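Local coordinates for protein phosphoribosyl-aminoimidazole carboxylase (Aspergillus clavatus, PDB 3K5I) that catalyses the ATP-dependent carboxylation of 5-aminoimidazole ribonucleotide to its N5-carboxyamino derivative in purine biosynthesis, as an ATP-grasp enzyme, at residues Leu35-Val40 with Leu362-Ala367. Numbering follows the deposited sequence.
With AIR (5-aminoimidazole ribonucleotide), chain I.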
ATOM      1  N   LEU A  35      10.126  -0.650   9.517  1.00 16.10           N
ATOM      2  CA  LEU A  35       9.597  -2.008   9.450  1.00 19.20           C
ATOM      3  C   LEU A  35       8.254  -2.005  10.135  1.00  4.61           C
ATOM      4  O   LEU A  35       7.282  -2.531   9.629  1.00 12.06           O
ATOM      5  CB  LEU A  35      10.575  -3.018  10.091  1.00 21.55           C
ATOM      6  CG  LEU A  35      11.857  -3.330   9.316  1.00 16.30           C
ATOM      7  CD1 LEU A  35      12.631  -4.464  10.009  1.00 17.42           C
ATOM      8  CD2 LEU A  35      11.660  -3.651   7.789  1.00  9.32           C
ATOM      9  N   GLY A  36       8.259  -1.436  11.335  1.00  5.77           N
ATOM     10  CA  GLY A  36       7.102  -1.361  12.171  1.00  1.00           C
ATOM     11  C   GLY A  36       6.181  -0.607  11.331  1.00 17.43           C
ATOM     12  O   GLY A  36       5.013  -0.968  11.352  1.00 10.36           O
ATOM     13  N   ARG A  37       6.658   0.373  10.579  1.00  2.52           N
ATOM     14  CA  ARG A  37       5.618   1.076   9.774  1.00  4.97           C
ATOM     15  C   ARG A  37       4.935   0.285   8.644  1.00  9.79           C
ATOM     16  O   ARG A  37       3.762   0.469   8.281  1.00 14.72           O
ATOM     17  CB  ARG A  37       6.228   2.372   9.237  1.00 14.05           C
ATOM     18  CG  ARG A  37       5.271   3.341   8.558  1.00  8.67           C
ATOM     19  CD  ARG A  37       6.087   4.411   7.813  1.00 14.28           C
ATOM     20  NE  ARG A  37       5.347   5.368   6.961  1.00 10.24           N
ATOM     21  CZ  ARG A  37       5.148   6.638   7.308  1.00 21.83           C
ATOM     22  NH1 ARG A  37       5.557   7.070   8.498  1.00 18.92           N
ATOM     23  NH2 ARG A  37       4.538   7.454   6.466  1.00  9.84           N
ATOM     24  N   MET A  38       5.703  -0.559   7.980  1.00  7.01           N
ATOM     25  CA  MET A  38       5.124  -1.335   6.909  1.00  1.00           C
ATOM     26  C   MET A  38       4.178  -2.307   7.576  1.00  8.28           C
ATOM     27  O   MET A  38       3.090  -2.627   7.067  1.00  9.68           O
ATOM     28  CB  MET A  38       6.203  -2.014   6.050  1.00  1.00           C
ATOM     29  CG  MET A  38       6.623  -0.909   5.114  1.00 12.03           C
ATOM     30  SD  MET A  38       7.919  -1.265   3.938  1.00 11.72           S
ATOM     31  CE  MET A  38       9.204  -1.407   4.953  1.00  4.87           C
ATOM     32  N   LEU A  39       4.563  -2.754   8.759  1.00  4.73           N
ATOM     33  CA  LEU A  39       3.634  -3.655   9.440  1.00 13.20           C
ATOM     34  C   LEU A  39       2.281  -2.960   9.688  1.00 30.91           C
ATOM     35  O   LEU A  39       1.250  -3.568   9.434  1.00  9.13           O
ATOM     36  CB  LEU A  39       4.246  -4.284  10.701  1.00 39.27           C
ATOM     37  CG  LEU A  39       3.460  -5.518  11.181  1.00 39.61           C
ATOM     38  CD1 LEU A  39       3.609  -6.855  10.423  1.00  6.10           C
ATOM     39  CD2 LEU A  39       3.644  -5.753  12.670  1.00  5.28           C
ATOM     40  N   VAL A  40       2.281  -1.712  10.171  1.00 33.91           N
ATOM     41  CA  VAL A  40       1.064  -0.924  10.432  1.00 24.26           C
ATOM     42  C   VAL A  40       0.347  -0.694   9.119  1.00  7.55           C
ATOM     43  O   VAL A  40      -0.866  -0.864   9.042  1.00 23.11           O
ATOM     44  CB  VAL A  40       1.331   0.425  11.173  1.00 20.88           C
ATOM     45  CG1 VAL A  40       0.016   1.112  11.749  1.00 10.30           C
ATOM     46  CG2 VAL A  40       2.223   0.125  12.354  1.00 19.29           C
ATOM     47  N   LEU A 362       8.906   6.201   1.231  1.00 18.59           N
ATOM     48  CA  LEU A 362       9.802   7.002   2.080  1.00  1.00           C
ATOM     49  C   LEU A 362       9.341   6.621   3.494  1.00 17.82           C
ATOM     50  O   LEU A 362       8.141   6.496   3.787  1.00  1.00           O
ATOM     51  CB  LEU A 362       9.540   8.514   1.920  1.00  1.00           C
ATOM     52  CG  LEU A 362       9.993   8.940   0.525  1.00 17.91           C
ATOM     53  CD1 LEU A 362       9.491  10.323   0.083  1.00 23.65           C
ATOM     54  CD2 LEU A 362      11.530   8.872   0.534  1.00 33.24           C
ATOM     55  N   TYR A 363      10.327   6.481   4.378  1.00 24.25           N
ATOM     56  CA  TYR A 363      10.147   6.118   5.780  1.00 11.55           C
ATOM     57  C   TYR A 363       9.719   7.169   6.821  1.00 15.24           C
ATOM     58  O   TYR A 363       9.435   6.758   7.960  1.00 15.23           O
ATOM     59  CB  TYR A 363      11.425   5.469   6.317  1.00  2.70           C
ATOM     60  CG  TYR A 363      11.707   4.183   5.518  1.00 21.41           C
ATOM     61  CD1 TYR A 363      12.960   3.582   5.536  1.00 18.53           C
ATOM     62  CD2 TYR A 363      10.718   3.584   4.726  1.00 15.36           C
ATOM     63  CE1 TYR A 363      13.212   2.469   4.717  1.00 15.39           C
ATOM     64  CE2 TYR A 363      10.969   2.421   3.921  1.00 24.50           C
ATOM     65  CZ  TYR A 363      12.220   1.861   3.937  1.00 15.30           C
ATOM     66  OH  TYR A 363      12.543   0.699   3.200  1.00 18.21           O
ATOM     67  N   SER A 364       9.597   8.453   6.451  1.00 16.46           N
ATOM     68  CA  SER A 364       9.222   9.499   7.420  1.00 15.91           C
ATOM     69  C   SER A 364      10.283   9.432   8.565  1.00 30.25           C
ATOM     70  O   SER A 364       9.929   9.642   9.734  1.00 10.35           O
ATOM     71  CB  SER A 364       7.775   9.355   7.975  1.00 25.26           C
ATOM     72  OG  SER A 364       7.154  10.638   8.232  1.00 16.49           O
ATOM     73  N   LYS A 365      11.566   9.154   8.281  1.00 23.37           N
ATOM     74  CA  LYS A 365      12.629   9.032   9.339  1.00 10.67           C
ATOM     75  C   LYS A 365      13.384  10.230   9.950  1.00 21.42           C
ATOM     76  O   LYS A 365      14.199  10.128  10.894  1.00 22.19           O
ATOM     77  CB  LYS A 365      13.584   7.847   9.055  1.00 17.53           C
ATOM     78  CG  LYS A 365      13.008   6.467   9.431  1.00 42.53           C
ATOM     79  CD  LYS A 365      13.808   5.310   8.830  1.00  5.16           C
ATOM     80  CE  LYS A 365      15.249   5.313   9.383  1.00 12.72           C
ATOM     81  NZ  LYS A 365      15.790   4.007   8.877  1.00 16.96           N
ATOM     82  N   GLY A 366      13.139  11.384   9.364  1.00 16.75           N
ATOM     83  CA  GLY A 366      13.763  12.605   9.869  1.00 27.31           C
ATOM     84  C   GLY A 366      15.068  12.970   9.207  1.00 25.65           C
ATOM     85  O   GLY A 366      15.154  13.022   7.972  1.00 39.48           O
ATOM     86  N   ALA A 367      16.043  13.225  10.075  1.00 20.74           N
ATOM     87  CA  ALA A 367      17.358  13.580   9.589  1.00 99.75           C
ATOM     88  C   ALA A 367      17.955  12.385   8.904  1.00 19.70           C
ATOM     89  O   ALA A 367      18.128  11.333   9.501  1.00 83.24           O
ATOM     90  CB  ALA A 367      18.289  13.992  10.691  1.00 37.78           C
TER
HETATM   91  N1  AIR I 402      15.417  -2.485  11.412  1.00 15.09           N
HETATM   92  C2  AIR I 402      15.387  -3.385  12.437  1.00 12.43           C
HETATM   93  N3  AIR I 402      16.427  -4.214  12.496  1.00 21.38           N
HETATM   94  C4  AIR I 402      17.166  -3.844  11.388  1.00 23.18           C
HETATM   95  C5  AIR I 402      16.575  -2.780  10.710  1.00 16.33           C
HETATM   96  N6  AIR I 402      16.968  -2.092   9.592  1.00 12.66           N
HETATM   97  C1' AIR I 402      14.545  -1.351  11.029  1.00 12.58           C
HETATM   98  C2' AIR I 402      13.311  -1.178  11.945  1.00  1.38           C
HETATM   99  C3' AIR I 402      14.092  -0.510  13.090  1.00 12.79           C
HETATM  100  C4' AIR I 402      14.820   0.567  12.282  1.00 18.73           C
HETATM  101  O4' AIR I 402      15.382  -0.225  11.218  1.00 18.21           O
HETATM  102  O2' AIR I 402      12.151  -0.474  11.458  1.00 18.93           O
HETATM  103  O3' AIR I 402      13.192  -0.108  14.101  1.00 14.06           O
HETATM  104  C5' AIR I 402      15.294   1.993  12.486  1.00 23.84           C
HETATM  105  O5' AIR I 402      16.669   2.214  12.059  1.00 15.36           O
HETATM  106  P   AIR I 402      17.319   3.673  12.306  1.00 21.95           P
HETATM  107  O6  AIR I 402      17.770   4.342  10.897  1.00 13.46           O
HETATM  108  O7  AIR I 402      18.459   3.369  13.216  1.00 16.33           O
HETATM  109  O8  AIR I 402      16.251   4.531  12.946  1.00 12.65           O
HETATM  110  O   HOH W   1       6.082   5.000   3.624  1.00 18.74           O
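Lys365 NZ donates to three acceptors: the phosphate oxygen O6 of AIR at 2.8 Å, the backbone carbonyl of Lys373 and the side-chain oxygen of Gln34, the residue just before Leu35. The nucleotide bridges the start of helix 34-46, the helix of what appears to be a Rossmann-type glycine-rich strand-turn-helix in the preATP-grasp domain, and the loop between strands 358-362 and 373-380 of the C-terminal domain. At the ribose end, Leu35 N reaches AIR O2' over 2.8 Å in a nearly straight bond (163°), and Leu35 CD1 packs 3.7 Å from the imidazole nitrogen N1. A bend at chi3 (63°) in the otherwise extended Lys365 chain brings its amine up to the phosphate.

Two residues on from Leu35, Arg37 points toward the loop. With CG anti to the backbone N (chi1 -171°) and the chain extended to NE, it carries its guanidinium past the carbonyl ends of Leu362 and Tyr363 to Ser364, where NH1 lies 3.2 Å from CB. The group meets this backbone obliquely, without a direct hydrogen bond to it; NH1 is instead bound by the carbonyl of Pro59. The carbonyl of Leu362 also accepts from Asn47 ND2 of the second subunit, so the dimer partner borders this side of the contact.

On the next residue of the helix, the Met38 methyl CE approaches the Tyr363 ring obliquely, 4.3 Å from CE2, while the tyrosine hydroxyl is hydrogen-bonded to His376 ND1 on strand 373-380. A water also bridges helix and loop, donating to Leu362 O at 2.6 Å but accepting only a weak bond from Arg37 NE at 3.4 Å.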